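Local coordinates for protein peroxinectin A (Dictyostelium discoideum, PDB 6ERC) that catalyses the hydrogen peroxide-dependent oxidation of phenolic donors as a secreted heme peroxidase, and also has iodide and thiocyanate peroxidase activity, at residues 3-14 with 466-474; 19-30 with 288-297. One frame throughout, in Å; residues are numbered along the deposited sequence.

How the interactions relate
From the N terminus the chain first runs through 3-14, a loop without regular structure, and then through 19-30, which holds the short strand 24-25. Segment 288-297, far along the sequence, returns to 19-30 and leads into helix 294-300, closing interaction 2. Later the chain leaves helix 452-467 and meets 3-14, closing interaction 1. Interaction 2 is therefore nested inside the loop closed by interaction 1. Their centres lie about 15 Å apart and the two touch, T8 O and I22 N being a probable hydrogen bond at 3.0 Å. Together they tie the N-terminal arm to the end of helix 452-467 and to a helix beside the heme.

Interaction 1 of 2, residues 3-14 with 466-474; sequences EFRSYTGEGNNK and RAGDRFWYE
The Asx turn of D469, in the loop just past helix 452-467, is gripped by R5 and N12 of the N-terminal arm. OD1 of D469 accepts from the backbone N of F471 at 2.9 Å, closing the turn, and N12 ND2 approaches that same OD1 from the opposite face of the carboxylate at 3.1 Å. OD2 takes R5 NH2 in a salt bridge of 2.7 Å, nearly straight at 174°, on its syn side and in the guanidinium plane. Aspartate suits the place, short enough to form the turn and with a second oxygen for R5. N12 uses both ends of its amide: with CG anti to the backbone N (chi1 -165°), N12 OD1 also accepts from R470 N at 2.8 Å. The extended R5 chain lays its CG over one face of the F471 ring, a CH-pi contact of 3.8 Å from CG to the ring centroid, while F471 CB covers a face of the guanidinium.

R470 works through the edge of its own guanidinium. Its chain bends at chi3 (66°), and NH1 and NH2 meet the two oxygens of E3 from above the carboxylate plane, although in the plane of the guanidinium, the NH2 to OE2 salt bridge being 3.0 Å. NH2 also donates to G11 O at 3.0 Å, and NE to N12 O at 2.9 Å. A leucine here would probably leave E3 without its opposite charge and the carbonyls of G11 and N12 without these donors.

Helix 247-275 packs against the turn: its Q263 touches R5 and W472 and makes a weak hydrogen bond from NE2 to D469 OD2. The W472 ring also meets Y267 of that helix edge-to-face, and N13 ND2 donates to A286 O in the chain leading to interaction 2.

Interaction 2 of 2, residues 19-30 with 288-297; sequences QGSIFTPFIRLA and VNAQVSNEFT. With HEM (protoporphyrin IX containing Fe), chain F.
I27 and S293 form a single beta bridge between the N-terminal arm and the chain entering helix 294-300. Among the backbone bonds, I27 N donates to V292 O at 2.9 Å, and N294 N returns a bond to I27 O whose very short length is doubtful.

The carboxylate of E295, its chain bent at chi2 (79°), receives L29 N on OE1 at 3.2 Å and A30 N on OE2 at 3.0 Å, both from above its plane. A water joins OE2 to A30 O and R28 NH1. Glutamate suits the place, with two acceptors for successive backbone amides.

Of the side-chain amides, Q291 brings OE1 to 2.8 Å from T24 OG1 and packs against G20 CA, where positive phi favours glycine; a water links its NE2 to S21 O. The amides of Q19 and N289 are stacked, 25° apart. N294 lies flat over a face of the R28 guanidinium, the planes 19° apart. Their strongest polar partners lie elsewhere: R28 NE forms a salt bridge with E141 and NH2 donates to H390 O, while N294 hydrogen-bonds H390 ND1, E141 and Q142.

Among the hydroxyls, S293 OG caps the helix by accepting F296 N at 3.1 Å, as serine's short side chain allows. T297 OG1 donates to heme propionate O2D at 2.8 Å; T297 belongs to the heme pocket, so the start of helix 294-300 holds a propionate.

In the apolar packing, F26 CE1 meets T297 CG2 at 3.7 Å and V292 CG1 at 4.0 Å, and I27 CG1 lies against the Q291 chain.

Strand 24-25 edges a four-stranded antiparallel sheet beside 139-144, whose Q142 and N144 touch F26. Helix 452-467 lies along segment 288-297, Q461 bonding S293 N and R464 bonding Q291 O, and helix 395-401 packs on A30.

Interaction 1 of 2, residues 3-14 with 466-474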
# COMPACT_ATOMS: atom_id res chain seq x y z
N GLU A 3 -23.97 -2.28 -17.30
CA GLU A 3 -23.46 -2.90 -16.09
C GLU A 3 -22.19 -2.20 -15.64
O GLU A 3 -21.26 -2.00 -16.43
CB GLU A 3 -23.18 -4.38 -16.33
CG GLU A 3 -22.76 -5.14 -15.08
CD GLU A 3 -22.40 -6.58 -15.36
OE1 GLU A 3 -22.06 -6.89 -16.52
OE2 GLU A 3 -22.46 -7.41 -14.42
N PHE A 4 -22.14 -1.82 -14.37
CA PHE A 4 -20.97 -1.21 -13.77
C PHE A 4 -20.48 -2.06 -12.61
O PHE A 4 -21.22 -2.87 -12.05
CB PHE A 4 -21.25 0.22 -13.29
CG PHE A 4 -21.50 1.19 -14.41
CD1 PHE A 4 -20.44 1.79 -15.06
CD2 PHE A 4 -22.79 1.50 -14.80
CE1 PHE A 4 -20.66 2.69 -16.09
CE2 PHE A 4 -23.01 2.39 -15.83
CZ PHE A 4 -21.95 2.99 -16.47
N ARG A 5 -19.21 -1.87 -12.26
CA ARG A 5 -18.61 -2.60 -11.15
C ARG A 5 -19.46 -2.46 -9.90
O ARG A 5 -20.17 -1.47 -9.71
CB ARG A 5 -17.21 -2.06 -10.85
CG ARG A 5 -16.15 -2.36 -11.89
CD ARG A 5 -14.89 -1.60 -11.52
NE ARG A 5 -13.76 -1.89 -12.41
CZ ARG A 5 -12.88 -2.87 -12.23
NH1 ARG A 5 -12.97 -3.68 -11.19
NH2 ARG A 5 -11.90 -3.03 -13.10
N SER A 6 -19.36 -3.46 -9.03
CA SER A 6 -19.85 -3.29 -7.68
C SER A 6 -18.82 -2.52 -6.87
O SER A 6 -17.69 -2.28 -7.31
CB SER A 6 -20.12 -4.65 -7.03
OG SER A 6 -20.70 -4.47 -5.75
N TYR A 7 -19.21 -2.11 -5.66
CA TYR A 7 -18.29 -1.44 -4.76
C TYR A 7 -17.52 -2.42 -3.87
O TYR A 7 -16.52 -2.03 -3.27
CB TYR A 7 -19.04 -0.43 -3.89
CG TYR A 7 -19.72 0.65 -4.70
CD1 TYR A 7 -18.97 1.64 -5.33
CD2 TYR A 7 -21.10 0.68 -4.85
CE1 TYR A 7 -19.57 2.62 -6.07
CE2 TYR A 7 -21.71 1.66 -5.60
CZ TYR A 7 -20.94 2.63 -6.21
OH TYR A 7 -21.54 3.62 -6.96
N THR A 8 -17.96 -3.67 -3.80
CA THR A 8 -17.35 -4.67 -2.93
C THR A 8 -16.41 -5.61 -3.66
O THR A 8 -15.58 -6.26 -3.01
CB THR A 8 -18.44 -5.50 -2.25
OG1 THR A 8 -19.38 -5.96 -3.23
CG2 THR A 8 -19.17 -4.66 -1.21
N GLY A 9 -16.51 -5.72 -4.98
CA GLY A 9 -15.69 -6.61 -5.76
C GLY A 9 -16.40 -7.86 -6.22
O GLY A 9 -15.95 -8.50 -7.18
N GLU A 10 -17.51 -8.23 -5.58
CA GLU A 10 -18.24 -9.42 -6.01
C GLU A 10 -19.00 -9.13 -7.30
O GLU A 10 -19.23 -7.98 -7.68
CB GLU A 10 -19.21 -9.88 -4.91
CG GLU A 10 -20.29 -8.90 -4.53
CD GLU A 10 -21.10 -9.36 -3.32
OE1 GLU A 10 -21.63 -10.49 -3.36
OE2 GLU A 10 -21.19 -8.60 -2.33
N GLY A 11 -19.37 -10.21 -7.99
CA GLY A 11 -19.93 -10.12 -9.32
C GLY A 11 -18.91 -9.95 -10.42
O GLY A 11 -19.28 -10.03 -11.60
N ASN A 12 -17.64 -9.73 -10.08
CA ASN A 12 -16.62 -9.55 -11.11
C ASN A 12 -16.37 -10.85 -11.86
O ASN A 12 -16.13 -10.84 -13.07
CB ASN A 12 -15.33 -9.05 -10.47
CG ASN A 12 -14.35 -8.50 -11.48
OD1 ASN A 12 -13.79 -9.24 -12.28
ND2 ASN A 12 -14.14 -7.19 -11.44
N ASN A 13 -16.43 -11.98 -11.17
CA ASN A 13 -16.30 -13.30 -11.78
C ASN A 13 -17.67 -13.98 -11.74
O ASN A 13 -18.22 -14.21 -10.66
CB ASN A 13 -15.25 -14.15 -11.06
CG ASN A 13 -14.89 -15.40 -11.83
OD1 ASN A 13 -15.53 -16.44 -11.70
ND2 ASN A 13 -13.85 -15.29 -12.66
N LYS A 14 -18.21 -14.29 -12.92
CA LYS A 14 -19.55 -14.85 -12.99
C LYS A 14 -19.63 -16.19 -12.28
O LYS A 14 -20.55 -16.44 -11.50
CB LYS A 14 -19.98 -14.98 -14.45
CG LYS A 14 -20.12 -13.65 -15.18
CD LYS A 14 -20.44 -13.86 -16.65
CE LYS A 14 -20.73 -12.54 -17.36
NZ LYS A 14 -21.99 -11.89 -16.89
N ARG A 466 -4.95 -8.15 -13.15
CA ARG A 466 -5.32 -7.69 -14.48
C ARG A 466 -6.06 -8.77 -15.27
O ARG A 466 -7.14 -8.51 -15.81
CB ARG A 466 -4.08 -7.25 -15.26
CG ARG A 466 -4.34 -6.96 -16.73
CD ARG A 466 -3.17 -6.25 -17.40
NE ARG A 466 -2.12 -7.17 -17.82
CZ ARG A 466 -1.00 -6.81 -18.43
NH1 ARG A 466 -0.76 -5.53 -18.70
NH2 ARG A 466 -0.10 -7.72 -18.78
N ALA A 467 -5.51 -9.98 -15.32
CA ALA A 467 -6.11 -11.05 -16.11
C ALA A 467 -7.42 -11.53 -15.51
O ALA A 467 -8.34 -11.90 -16.25
CB ALA A 467 -5.13 -12.21 -16.25
N GLY A 468 -7.53 -11.53 -14.19
CA GLY A 468 -8.75 -11.96 -13.53
C GLY A 468 -9.81 -10.89 -13.38
O GLY A 468 -10.85 -11.15 -12.77
N ASP A 469 -9.57 -9.70 -13.92
CA ASP A 469 -10.50 -8.59 -13.80
C ASP A 469 -11.39 -8.54 -15.04
O ASP A 469 -10.90 -8.33 -16.16
CB ASP A 469 -9.75 -7.27 -13.62
CG ASP A 469 -10.66 -6.12 -13.26
OD1 ASP A 469 -11.90 -6.28 -13.32
OD2 ASP A 469 -10.14 -5.04 -12.90
N ARG A 470 -12.70 -8.73 -14.84
CA ARG A 470 -13.65 -8.71 -15.94
C ARG A 470 -13.88 -7.29 -16.46
O ARG A 470 -14.24 -7.11 -17.63
CB ARG A 470 -14.97 -9.35 -15.51
CG ARG A 470 -16.00 -9.51 -16.62
CD ARG A 470 -17.16 -10.40 -16.18
NE ARG A 470 -17.95 -9.81 -15.10
CZ ARG A 470 -19.07 -9.11 -15.27
NH1 ARG A 470 -19.57 -8.90 -16.49
NH2 ARG A 470 -19.71 -8.62 -14.22
N PHE A 471 -13.68 -6.29 -15.61
CA PHE A 471 -13.87 -4.89 -15.97
C PHE A 471 -12.55 -4.19 -16.31
O PHE A 471 -12.47 -2.96 -16.24
CB PHE A 471 -14.58 -4.14 -14.84
CG PHE A 471 -16.01 -4.56 -14.64
CD1 PHE A 471 -16.32 -5.74 -13.98
CD2 PHE A 471 -17.05 -3.75 -15.08
CE1 PHE A 471 -17.64 -6.11 -13.78
CE2 PHE A 471 -18.37 -4.12 -14.89
CZ PHE A 471 -18.66 -5.30 -14.23
N TRP A 472 -11.51 -4.95 -16.65
CA TRP A 472 -10.23 -4.33 -16.98
C TRP A 472 -10.38 -3.42 -18.20
O TRP A 472 -11.03 -3.78 -19.18
CB TRP A 472 -9.17 -5.40 -17.25
CG TRP A 472 -7.80 -4.82 -17.41
CD1 TRP A 472 -7.10 -4.68 -18.58
CD2 TRP A 472 -6.97 -4.28 -16.38
NE1 TRP A 472 -5.88 -4.09 -18.33
CE2 TRP A 472 -5.78 -3.83 -16.98
CE3 TRP A 472 -7.12 -4.14 -14.99
CZ2 TRP A 472 -4.75 -3.25 -16.26
CZ3 TRP A 472 -6.09 -3.56 -14.27
CH2 TRP A 472 -4.92 -3.13 -14.91
N TYR A 473 -9.78 -2.23 -18.12
CA TYR A 473 -10.06 -1.20 -19.11
C TYR A 473 -9.66 -1.62 -20.52
O TYR A 473 -10.27 -1.18 -21.49
CB TYR A 473 -9.37 0.11 -18.72
CG TYR A 473 -7.88 0.16 -18.99
CD1 TYR A 473 -6.96 -0.30 -18.05
CD2 TYR A 473 -7.39 0.69 -20.17
CE1 TYR A 473 -5.60 -0.25 -18.29
CE2 TYR A 473 -6.03 0.75 -20.42
CZ TYR A 473 -5.14 0.28 -19.48
OH TYR A 473 -3.79 0.35 -19.74
N GLU A 474 -8.65 -2.48 -20.65
CA GLU A 474 -8.17 -2.87 -21.97
C GLU A 474 -9.05 -3.91 -22.65
O GLU A 474 -8.72 -4.34 -23.76
CB GLU A 474 -6.74 -3.41 -21.88
CG GLU A 474 -5.72 -2.44 -21.28
CD GLU A 474 -4.31 -3.01 -21.28
OE1 GLU A 474 -3.76 -3.26 -22.38
OE2 GLU A 474 -3.74 -3.22 -20.17
O HOH W 1 -13.54 -12.08 -12.81

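Interaction 2 of 2, residues 19-30 with 288-297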
# COMPACT_ATOMS: atom_id res chain seq x y z
N GLN A 19 -15.46 -14.18 -5.72
CA GLN A 19 -14.03 -14.22 -6.00
C GLN A 19 -13.46 -12.81 -6.09
O GLN A 19 -13.88 -12.01 -6.93
CB GLN A 19 -13.78 -14.98 -7.31
CG GLN A 19 -12.32 -15.15 -7.66
CD GLN A 19 -12.12 -16.18 -8.76
OE1 GLN A 19 -12.13 -17.38 -8.50
NE2 GLN A 19 -11.95 -15.71 -9.99
N GLY A 20 -12.51 -12.51 -5.21
CA GLY A 20 -11.91 -11.19 -5.16
C GLY A 20 -12.67 -10.17 -4.35
O GLY A 20 -12.20 -9.03 -4.23
N SER A 21 -13.83 -10.52 -3.80
CA SER A 21 -14.65 -9.55 -3.09
C SER A 21 -14.10 -9.31 -1.69
O SER A 21 -13.24 -10.04 -1.18
CB SER A 21 -16.10 -10.03 -3.03
OG SER A 21 -16.22 -11.23 -2.30
N ILE A 22 -14.62 -8.26 -1.05
CA ILE A 22 -14.13 -7.84 0.25
C ILE A 22 -14.44 -8.89 1.31
O ILE A 22 -15.42 -9.65 1.20
CB ILE A 22 -14.74 -6.47 0.62
CG1 ILE A 22 -14.10 -5.92 1.89
CG2 ILE A 22 -16.25 -6.59 0.80
CD1 ILE A 22 -14.34 -4.44 2.10
N PHE A 23 -13.58 -8.96 2.33
CA PHE A 23 -13.77 -9.86 3.47
C PHE A 23 -13.66 -11.33 3.06
O PHE A 23 -14.43 -12.17 3.52
CB PHE A 23 -15.11 -9.59 4.17
CG PHE A 23 -15.28 -8.17 4.63
CD1 PHE A 23 -14.30 -7.54 5.37
CD2 PHE A 23 -16.42 -7.46 4.29
CE1 PHE A 23 -14.46 -6.23 5.79
CE2 PHE A 23 -16.58 -6.15 4.70
CZ PHE A 23 -15.60 -5.53 5.45
N THR A 24 -12.71 -11.63 2.18
CA THR A 24 -12.48 -13.01 1.76
C THR A 24 -11.04 -13.43 2.06
O THR A 24 -10.13 -12.59 2.05
CB THR A 24 -12.76 -13.20 0.27
OG1 THR A 24 -11.91 -12.33 -0.49
CG2 THR A 24 -14.22 -12.91 -0.05
N PRO A 25 -10.81 -14.72 2.35
CA PRO A 25 -9.45 -15.15 2.69
C PRO A 25 -8.44 -14.79 1.61
O PRO A 25 -8.76 -14.73 0.42
CB PRO A 25 -9.57 -16.68 2.83
CG PRO A 25 -11.04 -16.99 2.90
CD PRO A 25 -11.83 -15.74 2.62
N PHE A 26 -7.22 -14.51 2.05
CA PHE A 26 -6.12 -14.29 1.13
C PHE A 26 -5.76 -15.58 0.40
O PHE A 26 -6.15 -16.68 0.80
CB PHE A 26 -4.88 -13.75 1.85
CG PHE A 26 -4.96 -12.30 2.22
CD1 PHE A 26 -4.76 -11.31 1.27
CD2 PHE A 26 -5.21 -11.91 3.53
CE1 PHE A 26 -4.81 -9.97 1.62
CE2 PHE A 26 -5.27 -10.58 3.88
CZ PHE A 26 -5.07 -9.61 2.92
N ILE A 27 -4.98 -15.43 -0.66
CA ILE A 27 -4.42 -16.56 -1.38
C ILE A 27 -3.02 -16.83 -0.83
O ILE A 27 -2.38 -15.97 -0.23
CB ILE A 27 -4.38 -16.28 -2.91
CG1 ILE A 27 -5.80 -16.12 -3.46
CG2 ILE A 27 -3.66 -17.38 -3.68
CD1 ILE A 27 -6.68 -17.36 -3.33
N ARG A 28 -2.55 -18.06 -1.03
CA ARG A 28 -1.20 -18.46 -0.64
C ARG A 28 -0.44 -18.94 -1.87
O ARG A 28 -0.93 -19.79 -2.62
CB ARG A 28 -1.23 -19.57 0.41
CG ARG A 28 -1.82 -19.17 1.75
CD ARG A 28 -0.79 -18.50 2.66
NE ARG A 28 -1.37 -18.18 3.96
CZ ARG A 28 -0.70 -17.61 4.96
NH1 ARG A 28 0.58 -17.30 4.83
NH2 ARG A 28 -1.33 -17.36 6.10
N LEU A 29 0.75 -18.37 -2.09
CA LEU A 29 1.67 -18.95 -3.06
C LEU A 29 2.45 -20.11 -2.47
O LEU A 29 2.85 -21.02 -3.20
CB LEU A 29 2.64 -17.88 -3.57
CG LEU A 29 2.03 -16.59 -4.11
CD1 LEU A 29 3.14 -15.66 -4.59
CD2 LEU A 29 1.04 -16.88 -5.23
N ALA A 30 2.67 -20.09 -1.15
CA ALA A 30 3.44 -21.11 -0.46
C ALA A 30 2.72 -21.50 0.82
O ALA A 30 2.05 -20.67 1.45
CB ALA A 30 4.85 -20.60 -0.13
N VAL A 288 -8.79 -17.15 -13.90
CA VAL A 288 -7.75 -16.54 -13.08
C VAL A 288 -8.40 -15.88 -11.87
O VAL A 288 -9.42 -15.19 -11.99
CB VAL A 288 -6.94 -15.52 -13.90
CG1 VAL A 288 -6.06 -14.66 -13.00
CG2 VAL A 288 -6.09 -16.25 -14.93
N ASN A 289 -7.81 -16.10 -10.70
CA ASN A 289 -8.29 -15.51 -9.46
C ASN A 289 -7.47 -14.26 -9.16
O ASN A 289 -6.24 -14.34 -9.00
CB ASN A 289 -8.19 -16.51 -8.31
CG ASN A 289 -8.79 -15.98 -7.02
OD1 ASN A 289 -9.35 -14.89 -6.98
ND2 ASN A 289 -8.69 -16.76 -5.95
N ALA A 290 -8.14 -13.11 -9.09
CA ALA A 290 -7.48 -11.84 -8.82
C ALA A 290 -7.22 -11.60 -7.34
O ALA A 290 -6.58 -10.60 -7.00
CB ALA A 290 -8.31 -10.69 -9.39
N GLN A 291 -7.71 -12.47 -6.46
CA GLN A 291 -7.54 -12.29 -5.03
C GLN A 291 -6.07 -12.08 -4.69
O GLN A 291 -5.19 -12.70 -5.29
CB GLN A 291 -8.10 -13.50 -4.28
CG GLN A 291 -8.09 -13.37 -2.76
CD GLN A 291 -9.20 -12.48 -2.24
OE1 GLN A 291 -10.29 -12.43 -2.81
NE2 GLN A 291 -8.93 -11.78 -1.15
N VAL A 292 -5.82 -11.20 -3.71
CA VAL A 292 -4.44 -10.90 -3.32
C VAL A 292 -3.84 -12.10 -2.60
O VAL A 292 -4.52 -12.81 -1.85
CB VAL A 292 -4.40 -9.64 -2.44
CG1 VAL A 292 -2.98 -9.39 -1.92
CG2 VAL A 292 -4.91 -8.43 -3.21
N SER A 293 -2.55 -12.33 -2.82
CA SER A 293 -1.83 -13.39 -2.13
C SER A 293 -1.31 -12.89 -0.79
O SER A 293 -0.95 -11.72 -0.64
CB SER A 293 -0.67 -13.90 -2.98
OG SER A 293 0.36 -12.93 -3.06
N ASN A 294 -1.26 -13.80 0.18
CA ASN A 294 -0.80 -13.44 1.51
C ASN A 294 0.64 -12.96 1.49
O ASN A 294 1.01 -12.05 2.25
CB ASN A 294 -0.95 -14.63 2.45
CG ASN A 294 -1.16 -14.21 3.89
OD1 ASN A 294 -0.39 -13.43 4.44
ND2 ASN A 294 -2.23 -14.73 4.50
N GLU A 295 1.47 -13.54 0.63
CA GLU A 295 2.88 -13.14 0.57
C GLU A 295 3.05 -11.78 -0.10
O GLU A 295 3.98 -11.05 0.24
CB GLU A 295 3.69 -14.20 -0.18
CG GLU A 295 3.66 -15.59 0.44
CD GLU A 295 2.39 -16.36 0.11
OE1 GLU A 295 1.45 -15.75 -0.44
OE2 GLU A 295 2.34 -17.57 0.40
N PHE A 296 2.16 -11.44 -1.03
CA PHE A 296 2.26 -10.16 -1.73
C PHE A 296 2.10 -9.00 -0.75
O PHE A 296 2.99 -8.15 -0.63
CB PHE A 296 1.21 -10.08 -2.83
CG PHE A 296 1.12 -8.74 -3.51
CD1 PHE A 296 1.98 -8.41 -4.56
CD2 PHE A 296 0.18 -7.80 -3.12
CE1 PHE A 296 1.90 -7.18 -5.18
CE2 PHE A 296 0.10 -6.56 -3.74
CZ PHE A 296 0.96 -6.25 -4.78
N THR A 297 0.98 -8.96 -0.05
CA THR A 297 0.70 -7.83 0.83
C THR A 297 1.51 -7.90 2.12
O THR A 297 1.92 -6.86 2.65
CB THR A 297 -0.80 -7.75 1.14
OG1 THR A 297 -1.08 -6.54 1.85
CG2 THR A 297 -1.26 -8.94 1.98
CHA HEM F . 0.96 -1.68 5.64
CHB HEM F . 2.33 2.71 7.13
CHC HEM F . 4.34 3.54 2.77
CHD HEM F . 3.16 -0.95 1.38
C1A HEM F . 1.21 -0.59 6.43
C2A HEM F . 0.93 -0.49 7.84
C3A HEM F . 1.31 0.72 8.26
C4A HEM F . 1.84 1.43 7.12
CMA HEM F . 1.21 1.28 9.70
CAA HEM F . 0.32 -1.62 8.68
CBA HEM F . 1.40 -2.09 9.64
CGA HEM F . 1.11 -3.50 10.09
O1A HEM F . 1.11 -4.42 9.23
O2A HEM F . 0.89 -3.71 11.30
C1B HEM F . 2.97 3.31 6.07
C2B HEM F . 3.49 4.66 6.08
C3B HEM F . 4.04 4.90 4.87
C4B HEM F . 3.89 3.70 4.07
CMB HEM F . 3.37 5.59 7.30
CAB HEM F . 4.74 6.17 4.35
CBB HEM F . 4.96 7.25 5.10
C1C HEM F . 4.21 2.40 2.01
C2C HEM F . 4.69 2.21 0.65
C3C HEM F . 4.36 0.95 0.27
C4C HEM F . 3.66 0.33 1.38
CMC HEM F . 5.44 3.32 -0.11
CAC HEM F . 4.58 0.16 -1.05
CBC HEM F . 5.19 0.62 -2.14
C1D HEM F . 2.43 -1.52 2.39
C2D HEM F . 1.77 -2.80 2.34
C3D HEM F . 1.17 -3.00 3.52
C4D HEM F . 1.41 -1.84 4.35
CMD HEM F . 1.80 -3.76 1.13
CAD HEM F . 0.32 -4.20 3.96
CBD HEM F . -1.05 -3.98 3.34
CGD HEM F . -2.15 -4.51 4.23
O1D HEM F . -2.58 -3.76 5.15
O2D HEM F . -2.61 -5.66 4.04
NA HEM F . 1.77 0.60 6.02
NB HEM F . 3.23 2.75 4.83
NC HEM F . 3.59 1.23 2.42
ND HEM F . 2.19 -0.96 3.63
FE HEM F . 2.66 0.89 4.20
O HOH W 2 -10.88 -13.07 -10.23
O HOH W 3 -10.68 -9.08 -1.03
O HOH W 4 2.54 -18.57 2.95